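Local coordinates for enoyl-acyl carrier protein reductase (Uncultured bacterium, PDB 6KIA), which probably catalyses the NADH-dependent reduction of the enoyl-acyl carrier protein double bond in fatty acid synthesis and is associated with triclosan resistance, at residues F205-N211 with Q262-R268; G240-T244 with F361-P365; A273-W277 with P417-V421. One frame throughout, in Å; residues are numbered along the deposited sequence.

Interaction 1 of 3, residues F205-N211 with Q262-R268; sequences FDEVTAN and QGKAKMR. With NAI (1,4-dihydronicotinamide adenine dinucleotide), chain D.
D206 and A265 mark the closest backbone approach of the two segments, CA to CA 4.7 Å. The axes of 205-211 and 263-268 pass 7.8 Å apart at 41°, pointing in broadly the same direction. Small residues allow this: A265 CB sits among F205, T209 and A210, and A210 CB lies 3.3 Å from A265 O. Q262, the N-cap residue of its helix, lays its amide flat on the F205 ring, the planes 15° apart and NE2 3.2 Å above the F205 ring plane, over its centre. T209 OG1 donates to Q262 OE1 (2.6 Å) from above the carbonyl plane. Both groups have a second partner in G163, whose N donates to T209 OG1 and whose O accepts from Q262 NE2, so the amide is fixed in rotation. At the other end R268, extended from CG to NE, reaches N211 OD1 through NE (2.9 Å, 165° at the hydrogen); the oxygen lies in the guanidinium plane and offers an in-plane lone pair. A water links the same two side chains. K266 turns instead to the cofactor, NZ donating to NAI O2D (2.8 Å) and O3D (3.0 Å), a grip resembling that of the lysine in short-chain dehydrogenase/reductases. The contact joins helix 196-219 to the first turns of helix 263-278, with helix 120-146 against D206 and E207, and Y239 O of strand 234-240 bonded to K266.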
loop_
_atom_site.group_PDB
_atom_site.type_symbol
_atom_site.label_atom_id
_atom_site.label_comp_id
_atom_site.label_asym_id
_atom_site.label_seq_id
_atom_site.Cartn_x
_atom_site.Cartn_y
_atom_site.Cartn_z
ATOM N N PHE A 205 -6.109 -9.380 -7.901
ATOM C CA PHE A 205 -5.007 -8.592 -7.340
ATOM C C PHE A 205 -4.249 -7.895 -8.469
ATOM O O PHE A 205 -3.950 -6.698 -8.382
ATOM C CB PHE A 205 -4.007 -9.462 -6.550
ATOM C CG PHE A 205 -4.470 -9.894 -5.168
ATOM C CD1 PHE A 205 -5.743 -9.622 -4.700
ATOM C CD2 PHE A 205 -3.589 -10.598 -4.341
ATOM C CE1 PHE A 205 -6.129 -10.055 -3.412
ATOM C CE2 PHE A 205 -3.967 -11.034 -3.056
ATOM C CZ PHE A 205 -5.235 -10.759 -2.601
ATOM N N ASP A 206 -3.921 -8.629 -9.533
ATOM C CA ASP A 206 -3.242 -7.980 -10.656
ATOM C C ASP A 206 -4.077 -6.814 -11.163
ATOM O O ASP A 206 -3.528 -5.737 -11.448
ATOM C CB ASP A 206 -2.977 -8.949 -11.808
ATOM C CG ASP A 206 -1.684 -9.731 -11.660
ATOM O OD1 ASP A 206 -0.924 -9.520 -10.689
ATOM O OD2 ASP A 206 -1.427 -10.584 -12.542
ATOM N N GLU A 207 -5.394 -7.002 -11.268
ATOM C CA GLU A 207 -6.223 -5.913 -11.807
ATOM C C GLU A 207 -6.226 -4.665 -10.901
ATOM O O GLU A 207 -6.008 -3.525 -11.371
ATOM C CB GLU A 207 -7.669 -6.376 -12.024
ATOM C CG GLU A 207 -7.903 -7.315 -13.194
ATOM C CD GLU A 207 -7.237 -6.875 -14.485
ATOM O OE1 GLU A 207 -7.104 -5.650 -14.720
ATOM O OE2 GLU A 207 -6.908 -7.763 -15.305
ATOM N N VAL A 208 -6.480 -4.869 -9.615
ATOM C CA VAL A 208 -6.638 -3.751 -8.675
ATOM C C VAL A 208 -5.318 -3.084 -8.283
ATOM O O VAL A 208 -5.208 -1.857 -8.260
ATOM C CB VAL A 208 -7.346 -4.213 -7.363
ATOM C CG1 VAL A 208 -7.515 -3.025 -6.408
ATOM C CG2 VAL A 208 -8.712 -4.894 -7.672
ATOM N N THR A 209 -4.331 -3.904 -7.944
ATOM C CA THR A 209 -3.072 -3.452 -7.370
ATOM C C THR A 209 -2.084 -3.001 -8.431
ATOM O O THR A 209 -1.258 -2.120 -8.182
ATOM C CB THR A 209 -2.469 -4.584 -6.515
ATOM O OG1 THR A 209 -3.433 -4.925 -5.508
ATOM C CG2 THR A 209 -1.137 -4.195 -5.874
ATOM N N ALA A 210 -2.190 -3.567 -9.633
ATOM C CA ALA A 210 -1.200 -3.264 -10.666
ATOM C C ALA A 210 -1.784 -2.591 -11.905
ATOM O O ALA A 210 -1.378 -1.477 -12.265
ATOM C CB ALA A 210 -0.454 -4.554 -11.067
ATOM N N ASN A 211 -2.721 -3.252 -12.575
ATOM C CA ASN A 211 -3.193 -2.746 -13.862
ATOM C C ASN A 211 -3.913 -1.394 -13.803
ATOM O O ASN A 211 -3.901 -0.649 -14.774
ATOM C CB ASN A 211 -4.083 -3.793 -14.514
ATOM C CG ASN A 211 -3.306 -5.044 -14.877
ATOM O OD1 ASN A 211 -2.081 -5.004 -15.007
ATOM N ND2 ASN A 211 -4.007 -6.161 -15.034
ATOM N N GLN A 262 0.102 -10.265 -2.234
ATOM C CA GLN A 262 -0.004 -9.235 -3.276
ATOM C C GLN A 262 1.337 -9.060 -4.008
ATOM O O GLN A 262 1.495 -8.154 -4.842
ATOM C CB GLN A 262 -0.417 -7.903 -2.638
ATOM C CG GLN A 262 -1.884 -7.816 -2.257
ATOM C CD GLN A 262 -2.824 -7.389 -3.370
ATOM O OE1 GLN A 262 -2.425 -7.150 -4.521
ATOM N NE2 GLN A 262 -4.106 -7.304 -3.027
ATOM N N GLY A 263 2.306 -9.919 -3.694
ATOM C CA GLY A 263 3.670 -9.753 -4.174
ATOM C C GLY A 263 3.826 -9.768 -5.684
ATOM O O GLY A 263 4.516 -8.930 -6.264
ATOM N N LYS A 264 3.190 -10.734 -6.323
ATOM C CA LYS A 264 3.193 -10.797 -7.787
ATOM C C LYS A 264 2.621 -9.520 -8.421
ATOM O O LYS A 264 3.159 -9.002 -9.415
ATOM C CB LYS A 264 2.420 -12.032 -8.258
ATOM C CG LYS A 264 3.127 -13.340 -7.971
ATOM C CD LYS A 264 4.380 -13.448 -8.833
ATOM C CE LYS A 264 5.141 -14.746 -8.599
ATOM N NZ LYS A 264 6.406 -14.750 -9.394
ATOM N N ALA A 265 1.510 -9.033 -7.871
ATOM C CA ALA A 265 0.880 -7.815 -8.398
ATOM C C ALA A 265 1.780 -6.604 -8.169
ATOM O O ALA A 265 1.867 -5.724 -9.025
ATOM C CB ALA A 265 -0.488 -7.594 -7.755
ATOM N N LYS A 266 2.464 -6.551 -7.021
ATOM C CA LYS A 266 3.363 -5.413 -6.773
ATOM C C LYS A 266 4.558 -5.444 -7.751
ATOM O O LYS A 266 5.084 -4.397 -8.118
ATOM C CB LYS A 266 3.864 -5.398 -5.326
ATOM C CG LYS A 266 2.774 -5.005 -4.289
ATOM C CD LYS A 266 2.281 -3.566 -4.563
ATOM C CE LYS A 266 1.378 -3.076 -3.431
ATOM N NZ LYS A 266 0.792 -1.716 -3.655
ATOM N N MET A 267 5.010 -6.637 -8.150
ATOM C CA MET A 267 6.111 -6.659 -9.121
ATOM C C MET A 267 5.609 -6.297 -10.523
ATOM O O MET A 267 6.341 -5.701 -11.335
ATOM C CB MET A 267 6.825 -8.010 -9.103
ATOM C CG MET A 267 7.696 -8.128 -7.866
ATOM S SD MET A 267 8.643 -9.683 -7.789
ATOM C CE MET A 267 7.329 -10.858 -7.534
ATOM N N ARG A 268 4.350 -6.605 -10.799
ATOM C CA ARG A 268 3.765 -6.176 -12.063
ATOM C C ARG A 268 3.607 -4.647 -12.089
ATOM O O ARG A 268 3.845 -3.997 -13.108
ATOM C CB ARG A 268 2.413 -6.846 -12.281
ATOM C CG ARG A 268 1.792 -6.546 -13.630
ATOM C CD ARG A 268 0.487 -7.308 -13.823
ATOM N NE ARG A 268 -0.049 -7.077 -15.159
ATOM C CZ ARG A 268 0.297 -7.776 -16.238
ATOM N NH1 ARG A 268 1.150 -8.790 -16.142
ATOM N NH2 ARG A 268 -0.231 -7.471 -17.410
HETATM P PA NAI D . -5.726 1.851 2.753
HETATM O O1A NAI D . -5.866 3.172 3.445
HETATM O O2A NAI D . -6.787 0.807 3.042
HETATM O O5B NAI D . -5.611 2.150 1.195
HETATM C C5B NAI D . -6.099 1.208 0.262
HETATM C C4B NAI D . -6.261 2.042 -1.046
HETATM O O4B NAI D . -6.662 1.012 -2.136
HETATM C C3B NAI D . -7.201 2.915 -0.972
HETATM O O3B NAI D . -6.843 4.187 -1.652
HETATM C C2B NAI D . -8.494 2.209 -1.724
HETATM O O2B NAI D . -9.466 3.251 -2.107
HETATM C C1B NAI D . -7.960 1.585 -2.715
HETATM N N9A NAI D . -8.717 0.365 -3.064
HETATM C C8A NAI D . -8.960 -0.805 -2.447
HETATM N N7A NAI D . -9.727 -1.542 -3.247
HETATM C C5A NAI D . -9.956 -0.828 -4.375
HETATM C C6A NAI D . -10.706 -1.191 -5.483
HETATM N N6A NAI D . -11.458 -2.365 -5.828
HETATM N N1A NAI D . -10.804 -0.315 -6.497
HETATM C C2A NAI D . -10.183 0.904 -6.419
HETATM N N3A NAI D . -9.432 1.262 -5.311
HETATM C C4A NAI D . -9.336 0.366 -4.280
HETATM O O3 NAI D . -4.290 1.124 3.137
HETATM P PN NAI D . -2.793 1.494 2.665
HETATM O O1N NAI D . -2.466 2.911 3.022
HETATM O O2N NAI D . -1.936 0.465 3.385
HETATM O O5D NAI D . -2.730 1.281 1.085
HETATM C C5D NAI D . -2.318 2.319 0.212
HETATM C C4D NAI D . -1.157 1.773 -0.650
HETATM O O4D NAI D . -0.101 1.607 0.123
HETATM C C3D NAI D . -1.492 0.385 -1.191
HETATM O O3D NAI D . -1.212 0.272 -2.545
HETATM C C2D NAI D . -0.511 -0.499 -0.390
HETATM O O2D NAI D . -0.329 -1.778 -1.094
HETATM C C1D NAI D . 0.566 0.235 -0.292
HETATM N N1N NAI D . 1.474 -0.190 0.772
HETATM C C2N NAI D . 1.018 -0.541 2.025
HETATM C C3N NAI D . 1.921 -1.000 2.992
HETATM C C7N NAI D . 1.453 -1.362 4.401
HETATM O O7N NAI D . 2.156 -2.048 5.138
HETATM N N7N NAI D . 0.194 -0.883 4.849
HETATM C C4N NAI D . 3.281 -1.093 2.732
HETATM C C5N NAI D . 3.740 -0.685 1.474
HETATM C C6N NAI D . 2.833 -0.243 0.505
HETATM O O HOH W 1 1.552 -10.215 -11.449
HETATM O O HOH W 2 -0.689 -0.835 -5.894
HETATM O O HOH W 3 -0.869 -4.423 -17.499
#

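Interaction 2 of 3, residues G240-T244 with F361-P365; sequences GYHGT and FEAWP. With NAI (1,4-dihydronicotinamide adenine dinucleotide), chain D.
H242 is sandwiched between F361 and W364, its imidazole meeting one ring over each face. Against the six-membered ring of W364 it forms an offset stack, centroids 4.2 Å apart and planes inclined by 27°, with H242 CD2 near the W364 rim. F361 is more nearly parallel, at 10°, but slid so far that the rings barely overlap: the centroids of H242 and F361 stand 4.8 Å apart, and it is the CE1-CZ edge of F361 that approaches the imidazole. Holding CG anti to its backbone N (chi1 -161°) swings the H242 ring into this slot, while H242 CA rests over the W364 six-membered ring, 4.1 Å from its centroid. In this aromatic cluster the outer rings come from one type I turn, F361 to W364, and the middle one follows strand 234-240, at whose C-terminal end this Rossmann-like fold binds the nicotinamide. In the imidazole plane a water lies 2.8 Å from H242 NE2 and donates to F361 O, while E270 takes H242 ND1, so both ring nitrogens have neighbours that would fix the ring's rotation. W364 CH2 presses to 3.2 Å from Y241 O, a buried carbonyl with no polar partner in the model. Y241 CD2 touches W364 CZ2 at 3.9 Å, and Y241 CB approaches NAI C5N at 3.5 Å, while Y241 OH is hydrogen-bonded to E290.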
loop_
_atom_site.group_PDB
_atom_site.type_symbol
_atom_site.label_atom_id
_atom_site.label_comp_id
_atom_site.label_asym_id
_atom_site.label_seq_id
_atom_site.Cartn_x
_atom_site.Cartn_y
_atom_site.Cartn_z
ATOM N N GLY A 240 4.373 1.084 -3.414
ATOM C CA GLY A 240 4.690 -0.308 -3.629
ATOM C C GLY A 240 5.019 -0.953 -2.310
ATOM O O GLY A 240 5.313 -0.260 -1.339
ATOM N N TYR A 241 4.941 -2.283 -2.265
ATOM C CA TYR A 241 5.595 -3.014 -1.169
ATOM C C TYR A 241 6.449 -4.113 -1.797
ATOM O O TYR A 241 5.961 -4.858 -2.646
ATOM C CB TYR A 241 4.605 -3.636 -0.182
ATOM C CG TYR A 241 5.355 -4.388 0.904
ATOM C CD1 TYR A 241 6.115 -3.693 1.840
ATOM C CD2 TYR A 241 5.339 -5.781 0.960
ATOM C CE1 TYR A 241 6.836 -4.353 2.812
ATOM C CE2 TYR A 241 6.048 -6.454 1.939
ATOM C CZ TYR A 241 6.787 -5.744 2.866
ATOM O OH TYR A 241 7.516 -6.397 3.854
ATOM N N HIS A 242 7.728 -4.165 -1.411
ATOM C CA HIS A 242 8.634 -5.176 -1.959
ATOM C C HIS A 242 9.716 -5.441 -0.931
ATOM O O HIS A 242 10.914 -5.473 -1.247
ATOM C CB HIS A 242 9.234 -4.707 -3.292
ATOM C CG HIS A 242 9.803 -5.819 -4.122
ATOM N ND1 HIS A 242 9.984 -5.711 -5.486
ATOM C CD2 HIS A 242 10.236 -7.056 -3.779
ATOM C CE1 HIS A 242 10.481 -6.846 -5.952
ATOM N NE2 HIS A 242 10.649 -7.677 -4.937
ATOM N N GLY A 243 9.294 -5.527 0.329
ATOM C CA GLY A 243 10.230 -5.658 1.431
ATOM C C GLY A 243 10.916 -4.345 1.751
ATOM O O GLY A 243 10.891 -3.390 0.962
ATOM N N THR A 244 11.582 -4.300 2.903
ATOM C CA THR A 244 12.141 -3.049 3.412
ATOM C C THR A 244 13.474 -3.284 4.152
ATOM O O THR A 244 13.619 -4.285 4.853
ATOM C CB THR A 244 11.129 -2.390 4.373
ATOM O OG1 THR A 244 9.897 -2.161 3.675
ATOM C CG2 THR A 244 11.673 -1.083 4.961
ATOM N N PHE A 361 15.616 -12.426 -1.557
ATOM C CA PHE A 361 14.971 -11.438 -2.411
ATOM C C PHE A 361 14.440 -12.034 -3.708
ATOM O O PHE A 361 13.332 -11.725 -4.144
ATOM C CB PHE A 361 15.951 -10.309 -2.714
ATOM C CG PHE A 361 15.333 -9.146 -3.441
ATOM C CD1 PHE A 361 14.685 -8.136 -2.735
ATOM C CD2 PHE A 361 15.403 -9.058 -4.826
ATOM C CE1 PHE A 361 14.108 -7.061 -3.399
ATOM C CE2 PHE A 361 14.832 -7.983 -5.498
ATOM C CZ PHE A 361 14.190 -6.981 -4.784
ATOM N N GLU A 362 15.203 -12.946 -4.298
ATOM C CA GLU A 362 14.862 -13.433 -5.622
ATOM C C GLU A 362 13.640 -14.340 -5.519
ATOM O O GLU A 362 12.830 -14.411 -6.438
ATOM C CB GLU A 362 16.032 -14.216 -6.241
ATOM C CG GLU A 362 17.439 -13.976 -5.645
ATOM C CD GLU A 362 17.812 -12.517 -5.421
ATOM O OE1 GLU A 362 17.641 -11.700 -6.349
ATOM O OE2 GLU A 362 18.284 -12.195 -4.307
ATOM N N ALA A 363 13.471 -14.966 -4.360
ATOM C CA ALA A 363 12.375 -15.904 -4.146
ATOM C C ALA A 363 11.061 -15.236 -3.732
ATOM O O ALA A 363 10.046 -15.903 -3.601
ATOM C CB ALA A 363 12.785 -16.946 -3.101
ATOM N N TRP A 364 11.093 -13.920 -3.542
ATOM C CA TRP A 364 9.951 -13.156 -3.022
ATOM C C TRP A 364 8.755 -13.120 -3.961
ATOM O O TRP A 364 8.923 -12.935 -5.167
ATOM C CB TRP A 364 10.416 -11.730 -2.731
ATOM C CG TRP A 364 9.463 -10.837 -1.981
ATOM C CD1 TRP A 364 9.382 -10.694 -0.631
ATOM C CD2 TRP A 364 8.483 -9.938 -2.542
ATOM N NE1 TRP A 364 8.414 -9.776 -0.306
ATOM C CE2 TRP A 364 7.846 -9.298 -1.459
ATOM C CE3 TRP A 364 8.084 -9.616 -3.853
ATOM C CZ2 TRP A 364 6.841 -8.349 -1.634
ATOM C CZ3 TRP A 364 7.073 -8.678 -4.035
ATOM C CH2 TRP A 364 6.463 -8.052 -2.929
ATOM N N PRO A 365 7.532 -13.284 -3.423
ATOM C CA PRO A 365 7.190 -13.635 -2.032
ATOM C C PRO A 365 7.264 -15.133 -1.790
ATOM O O PRO A 365 6.766 -15.920 -2.603
ATOM C CB PRO A 365 5.743 -13.150 -1.884
ATOM C CG PRO A 365 5.175 -13.200 -3.273
ATOM C CD PRO A 365 6.335 -13.032 -4.245
HETATM P PA NAI D . -5.726 1.851 2.753
HETATM O O1A NAI D . -5.866 3.172 3.445
HETATM O O2A NAI D . -6.787 0.807 3.042
HETATM O O5B NAI D . -5.611 2.150 1.195
HETATM C C5B NAI D . -6.099 1.208 0.262
HETATM C C4B NAI D . -6.261 2.042 -1.046
HETATM O O4B NAI D . -6.662 1.012 -2.136
HETATM C C3B NAI D . -7.201 2.915 -0.972
HETATM O O3B NAI D . -6.843 4.187 -1.652
HETATM C C2B NAI D . -8.494 2.209 -1.724
HETATM O O2B NAI D . -9.466 3.251 -2.107
HETATM C C1B NAI D . -7.960 1.585 -2.715
HETATM N N9A NAI D . -8.717 0.365 -3.064
HETATM C C8A NAI D . -8.960 -0.805 -2.447
HETATM N N7A NAI D . -9.727 -1.542 -3.247
HETATM C C5A NAI D . -9.956 -0.828 -4.375
HETATM C C6A NAI D . -10.706 -1.191 -5.483
HETATM N N6A NAI D . -11.458 -2.365 -5.828
HETATM N N1A NAI D . -10.804 -0.315 -6.497
HETATM C C2A NAI D . -10.183 0.904 -6.419
HETATM N N3A NAI D . -9.432 1.262 -5.311
HETATM C C4A NAI D . -9.336 0.366 -4.280
HETATM O O3 NAI D . -4.290 1.124 3.137
HETATM P PN NAI D . -2.793 1.494 2.665
HETATM O O1N NAI D . -2.466 2.911 3.022
HETATM O O2N NAI D . -1.936 0.465 3.385
HETATM O O5D NAI D . -2.730 1.281 1.085
HETATM C C5D NAI D . -2.318 2.319 0.212
HETATM C C4D NAI D . -1.157 1.773 -0.650
HETATM O O4D NAI D . -0.101 1.607 0.123
HETATM C C3D NAI D . -1.492 0.385 -1.191
HETATM O O3D NAI D . -1.212 0.272 -2.545
HETATM C C2D NAI D . -0.511 -0.499 -0.390
HETATM O O2D NAI D . -0.329 -1.778 -1.094
HETATM C C1D NAI D . 0.566 0.235 -0.292
HETATM N N1N NAI D . 1.474 -0.190 0.772
HETATM C C2N NAI D . 1.018 -0.541 2.025
HETATM C C3N NAI D . 1.921 -1.000 2.992
HETATM C C7N NAI D . 1.453 -1.362 4.401
HETATM O O7N NAI D . 2.156 -2.048 5.138
HETATM N N7N NAI D . 0.194 -0.883 4.849
HETATM C C4N NAI D . 3.281 -1.093 2.732
HETATM C C5N NAI D . 3.740 -0.685 1.474
HETATM C C6N NAI D . 2.833 -0.243 0.505
HETATM O O HOH W 4 12.029 -9.912 -5.768
#

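Interaction 3 of 3, residues A273-W277 with P417-V421; sequences AEDAW and PAGPV
W277 is the bump that the 417-421 loop curves around. A chi1 of -171° carries its indole out from the helix toward G419 and P420, and one broad face lies under these two residues. G419 CA stands 3.8 Å from the centroid of the six-membered ring, and P420 CD 3.9 Å from that of the five-membered ring, both within about 21° of the ring normals, so both are CH-pi contacts made over the face. The far end of the indole is stopped by P417: W277 CH2 meets P417 O near the ring plane at 3.4 Å and P417 CG at 3.8 Å. The reverse fit is made by P420, whose pyrrolidine enters the shallow notch between A273, E274 and W277. P420 CB reaches W277 CB at 3.7 Å and A273 CB at 4.2 Å, while P420 CG touches the methylene E274 CG at 3.9 Å. V421 CG2 extends that apolar edge along E274. No hydrogen bond joins the two segments, which meet through CH-pi and apolar contacts. The loop, leading from helix 394-413 into strand 421-423, bonds to strand 283-287 through T284 and V285, and helix 263-278 packs over both, with K282 making a cation-pi contact to W277.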
loop_
_atom_site.group_PDB
_atom_site.type_symbol
_atom_site.label_atom_id
_atom_site.label_comp_id
_atom_site.label_asym_id
_atom_site.label_seq_id
_atom_site.Cartn_x
_atom_site.Cartn_y
_atom_site.Cartn_z
ATOM N N ALA A 273 5.664 0.678 -14.215
ATOM C CA ALA A 273 6.455 1.910 -14.043
ATOM C C ALA A 273 7.702 1.918 -14.924
ATOM O O ALA A 273 8.041 2.939 -15.528
ATOM C CB ALA A 273 6.859 2.104 -12.579
ATOM N N GLU A 274 8.414 0.796 -14.957
ATOM C CA GLU A 274 9.641 0.714 -15.762
ATOM C C GLU A 274 9.344 0.886 -17.259
ATOM O O GLU A 274 10.054 1.645 -17.957
ATOM C CB GLU A 274 10.355 -0.610 -15.494
ATOM C CG GLU A 274 10.865 -0.711 -14.070
ATOM C CD GLU A 274 11.350 -2.108 -13.694
ATOM O OE1 GLU A 274 10.822 -3.096 -14.239
ATOM O OE2 GLU A 274 12.266 -2.206 -12.850
ATOM N N ASP A 275 8.273 0.253 -17.734
ATOM C CA ASP A 275 7.883 0.355 -19.145
ATOM C C ASP A 275 7.530 1.800 -19.473
ATOM O O ASP A 275 7.944 2.330 -20.511
ATOM C CB ASP A 275 6.668 -0.515 -19.487
ATOM C CG ASP A 275 6.935 -2.009 -19.396
ATOM O OD1 ASP A 275 8.102 -2.433 -19.523
ATOM O OD2 ASP A 275 5.940 -2.766 -19.278
ATOM N N ALA A 276 6.754 2.434 -18.592
ATOM C CA ALA A 276 6.381 3.838 -18.793
ATOM C C ALA A 276 7.604 4.762 -18.794
ATOM O O ALA A 276 7.683 5.697 -19.607
ATOM C CB ALA A 276 5.352 4.285 -17.719
ATOM N N TRP A 277 8.547 4.505 -17.890
ATOM C CA TRP A 277 9.753 5.317 -17.764
ATOM C C TRP A 277 10.579 5.272 -19.046
ATOM O O TRP A 277 11.127 6.296 -19.479
ATOM C CB TRP A 277 10.603 4.858 -16.582
ATOM C CG TRP A 277 11.757 5.754 -16.231
ATOM C CD1 TRP A 277 13.013 5.738 -16.787
ATOM C CD2 TRP A 277 11.785 6.766 -15.217
ATOM N NE1 TRP A 277 13.812 6.681 -16.182
ATOM C CE2 TRP A 277 13.088 7.321 -15.209
ATOM C CE3 TRP A 277 10.844 7.243 -14.296
ATOM C CZ2 TRP A 277 13.469 8.347 -14.330
ATOM C CZ3 TRP A 277 11.218 8.269 -13.424
ATOM C CH2 TRP A 277 12.523 8.804 -13.443
ATOM N N PRO A 417 12.578 12.733 -10.010
ATOM C CA PRO A 417 12.780 11.347 -9.563
ATOM C C PRO A 417 14.012 10.648 -10.142
ATOM O O PRO A 417 14.310 10.805 -11.328
ATOM C CB PRO A 417 11.500 10.651 -10.027
ATOM C CG PRO A 417 11.009 11.476 -11.200
ATOM C CD PRO A 417 11.378 12.898 -10.847
ATOM N N ALA A 418 14.687 9.854 -9.310
ATOM C CA ALA A 418 15.886 9.149 -9.741
ATOM C C ALA A 418 15.577 7.996 -10.687
ATOM O O ALA A 418 16.407 7.643 -11.522
ATOM C CB ALA A 418 16.651 8.636 -8.546
ATOM N N GLY A 419 14.388 7.410 -10.574
ATOM C CA GLY A 419 14.074 6.246 -11.378
ATOM C C GLY A 419 12.647 5.767 -11.224
ATOM O O GLY A 419 11.886 6.321 -10.442
ATOM N N PRO A 420 12.287 4.719 -11.964
ATOM C CA PRO A 420 10.909 4.220 -11.957
ATOM C C PRO A 420 10.525 3.444 -10.686
ATOM O O PRO A 420 9.330 3.274 -10.443
ATOM C CB PRO A 420 10.873 3.298 -13.184
ATOM C CG PRO A 420 12.283 2.862 -13.375
ATOM C CD PRO A 420 13.133 4.020 -12.954
ATOM N N VAL A 421 11.508 2.921 -9.957
ATOM C CA VAL A 421 11.256 2.126 -8.752
ATOM C C VAL A 421 12.289 2.467 -7.691
ATOM O O VAL A 421 13.501 2.341 -7.924
ATOM C CB VAL A 421 11.302 0.597 -9.035
ATOM C CG1 VAL A 421 10.891 -0.165 -7.783
ATOM C CG2 VAL A 421 10.419 0.200 -10.227
#

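Helix 263-278 runs through the set: its N-terminal end serves interaction 1, its C-terminal half interaction 3, and M267, on the same first turns as interaction 1, packs on H242 and W364 of interaction 2. Interactions 1 and 2 touch, K266 CB meeting Y241 O, and both border NAI, one through a lysine on ribose hydroxyls and the other through a tyrosine beside the nicotinamide. Both are buried, whereas interaction 3 is only partly buried, farther from the chain centre, and does not touch the cofactor. The chemistry follows: interaction 1 mixes small-residue helix packing with side-chain hydrogen bonds, interaction 2 stacks aromatic rings, and interaction 3 fits prolines and glycine to a tryptophan.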